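Local structure of Emp46p (Saccharomyces cerevisiae, 2A6X) at residues T126-D131 with S141-S146. The protein serves as a calcium-independent, lectin-type cargo receptor involved in the secretion of glycoproteins, which it probably recognises through this carbohydrate recognition domain. The protein carries 1 engineered substitution. Numbering follows the deposited sequence.
Sequences TAFLND and SPYFAS. Engineered in segment 126-131: Phe128 (natural residue Tyr).
At the edge of one sheet of the lectin beta-sandwich, Ala127 and Ala145 form an antiparallel hydrogen-bonded pair between strand 124-131 and the outermost strand 145-148, with Thr126 and Ser146 as the neighbouring non-hydrogen-bonded pair. Ala127 N donates to Ala145 O at 2.9 Å. Ala127 O does not complete the pair with Ala145 but takes the preceding amide, Phe144 N, at 2.9 Å. Phe144 and Ala145 thus both stand opposite Ala127, much as in a beta bulge, and the chain before them leaves strand pairing. There a water bridges the backbones, accepting from Leu129 N and donating to Pro142 O.

Thr126 and Ser146 point to one side of the sheet, where the side chain of Tyr143, from the loop before strand 145-148, packs against Thr126 and Phe128. CB of Tyr143 sits over a face of the engineered Phe128 ring, 3.9 Å from its centroid, while the tyrosine ring turns an edge to that face in an offset edge-to-face pair, planes at 89°. Thr126 CG2 covers one face of the tyrosine ring in a CH-pi contact, 3.9 Å from the centroid. Pro142 CD approaches the rim of the Phe128 ring, 3.8 Å from CE1.

In this legume-like lectin fold, the opposite side of the sheet faces the second sheet of the sandwich: Ala127 and Ala145 touch Phe182 on strand 179-184, and Phe144 reaches Thr184. With its CG between backbone N and carbonyl carbon (chi1 73°), Phe144 directs the edge of its ring toward Phe128 C and Leu129 N and brings CZ to 3.7 Å from Ala127 CB. CE2 of this ring lies 3.6 Å from Leu129 CG, in an oblique crossing of the two side chains.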
loop_
_atom_site.group_PDB
_atom_site.type_symbol
_atom_site.label_atom_id
_atom_site.label_comp_id
_atom_site.label_asym_id
_atom_site.label_seq_id
_atom_site.Cartn_x
_atom_site.Cartn_y
_atom_site.Cartn_z
ATOM N N THR A 126 -1.017 -8.961 6.304
ATOM C CA THR A 126 -0.413 -10.159 5.684
ATOM C C THR A 126 0.399 -9.744 4.477
ATOM O O THR A 126 -0.062 -8.914 3.687
ATOM C CB THR A 126 -1.470 -11.254 5.333
ATOM O OG1 THR A 126 -2.613 -10.706 4.674
ATOM C CG2 THR A 126 -2.023 -11.904 6.574
ATOM N N ALA A 127 1.600 -10.319 4.335
ATOM C CA ALA A 127 2.522 -9.934 3.279
ATOM C C ALA A 127 2.735 -11.111 2.326
ATOM O O ALA A 127 2.980 -12.227 2.776
ATOM C CB ALA A 127 3.835 -9.485 3.858
ATOM N N PHE A 128 2.651 -10.830 1.036
ATOM C CA PHE A 128 2.674 -11.856 -0.015
ATOM C C PHE A 128 3.702 -11.495 -1.084
ATOM O O PHE A 128 3.809 -10.345 -1.512
ATOM C CB PHE A 128 1.313 -11.992 -0.714
ATOM C CG PHE A 128 0.165 -12.306 0.192
ATOM C CD1 PHE A 128 -0.322 -13.606 0.298
ATOM C CD2 PHE A 128 -0.474 -11.303 0.906
ATOM C CE1 PHE A 128 -1.393 -13.890 1.150
ATOM C CE2 PHE A 128 -1.532 -11.589 1.737
ATOM C CZ PHE A 128 -2.002 -12.882 1.845
ATOM N N LEU A 129 4.419 -12.507 -1.565
ATOM C CA LEU A 129 5.238 -12.383 -2.749
ATOM C C LEU A 129 4.640 -13.186 -3.895
ATOM O O LEU A 129 4.080 -14.270 -3.690
ATOM C CB LEU A 129 6.628 -12.939 -2.473
ATOM C CG LEU A 129 7.482 -12.146 -1.530
ATOM C CD1 LEU A 129 8.647 -13.012 -1.005
ATOM C CD2 LEU A 129 7.967 -10.881 -2.232
ATOM N N ASN A 130 4.757 -12.660 -5.104
ATOM C CA ASN A 130 4.443 -13.422 -6.307
ATOM C C ASN A 130 5.509 -13.100 -7.347
ATOM O O ASN A 130 6.005 -11.983 -7.389
ATOM C CB ASN A 130 3.036 -13.072 -6.804
ATOM C CG ASN A 130 2.465 -14.110 -7.768
ATOM O OD1 ASN A 130 3.163 -15.017 -8.223
ATOM N ND2 ASN A 130 1.176 -13.978 -8.079
ATOM N N ASP A 131 5.884 -14.089 -8.154
ATOM C CA ASP A 131 6.931 -13.907 -9.175
ATOM C C ASP A 131 6.407 -13.812 -10.615
ATOM O O ASP A 131 7.174 -13.972 -11.578
ATOM C CB ASP A 131 7.992 -15.017 -9.061
ATOM C CG ASP A 131 7.438 -16.420 -9.326
ATOM O OD1 ASP A 131 6.223 -16.598 -9.576
ATOM O OD2 ASP A 131 8.181 -17.424 -9.307
ATOM N N SER A 141 -3.891 -18.974 2.526
ATOM C CA SER A 141 -2.945 -18.440 3.520
ATOM C C SER A 141 -1.453 -18.572 3.159
ATOM O O SER A 141 -0.661 -18.991 4.003
ATOM C CB SER A 141 -3.199 -19.080 4.898
ATOM O OG SER A 141 -4.513 -18.798 5.373
ATOM N N PRO A 142 -1.059 -18.195 1.935
ATOM C CA PRO A 142 0.335 -18.352 1.482
ATOM C C PRO A 142 1.249 -17.135 1.756
ATOM O O PRO A 142 2.270 -16.969 1.094
ATOM C CB PRO A 142 0.149 -18.526 -0.015
ATOM C CG PRO A 142 -0.967 -17.581 -0.319
ATOM C CD PRO A 142 -1.901 -17.650 0.853
ATOM N N TYR A 143 0.876 -16.295 2.707
ATOM C CA TYR A 143 1.713 -15.155 3.093
ATOM C C TYR A 143 3.040 -15.606 3.744
ATOM O O TYR A 143 3.107 -16.664 4.409
ATOM C CB TYR A 143 0.919 -14.200 4.018
ATOM C CG TYR A 143 0.153 -14.864 5.151
ATOM C CD1 TYR A 143 0.770 -15.169 6.357
ATOM C CD2 TYR A 143 -1.210 -15.153 5.022
ATOM C CE1 TYR A 143 0.071 -15.767 7.381
ATOM C CE2 TYR A 143 -1.913 -15.751 6.044
ATOM C CZ TYR A 143 -1.267 -16.053 7.226
ATOM O OH TYR A 143 -1.948 -16.653 8.274
ATOM N N PHE A 144 4.099 -14.819 3.541
ATOM C CA PHE A 144 5.407 -15.110 4.123
ATOM C C PHE A 144 5.605 -14.446 5.492
ATOM O O PHE A 144 6.500 -14.813 6.246
ATOM C CB PHE A 144 6.548 -14.745 3.140
ATOM C CG PHE A 144 6.785 -13.269 2.981
ATOM C CD1 PHE A 144 7.593 -12.559 3.857
ATOM C CD2 PHE A 144 6.169 -12.583 1.949
ATOM C CE1 PHE A 144 7.764 -11.174 3.690
ATOM C CE2 PHE A 144 6.360 -11.213 1.781
ATOM C CZ PHE A 144 7.152 -10.520 2.662
ATOM N N ALA A 145 4.752 -13.462 5.805
ATOM C CA ALA A 145 4.829 -12.749 7.056
ATOM C C ALA A 145 3.487 -12.131 7.390
ATOM O O ALA A 145 2.644 -11.925 6.515
ATOM C CB ALA A 145 5.889 -11.673 7.004
ATOM N N SER A 146 3.300 -11.886 8.672
ATOM C CA SER A 146 2.033 -11.335 9.170
ATOM C C SER A 146 2.154 -10.772 10.566
ATOM O O SER A 146 3.082 -11.079 11.331
ATOM C CB SER A 146 0.940 -12.397 9.145
ATOM O OG SER A 146 1.211 -13.432 10.100
HETATM O O HOH W 1 4.109 -15.011 0.033
#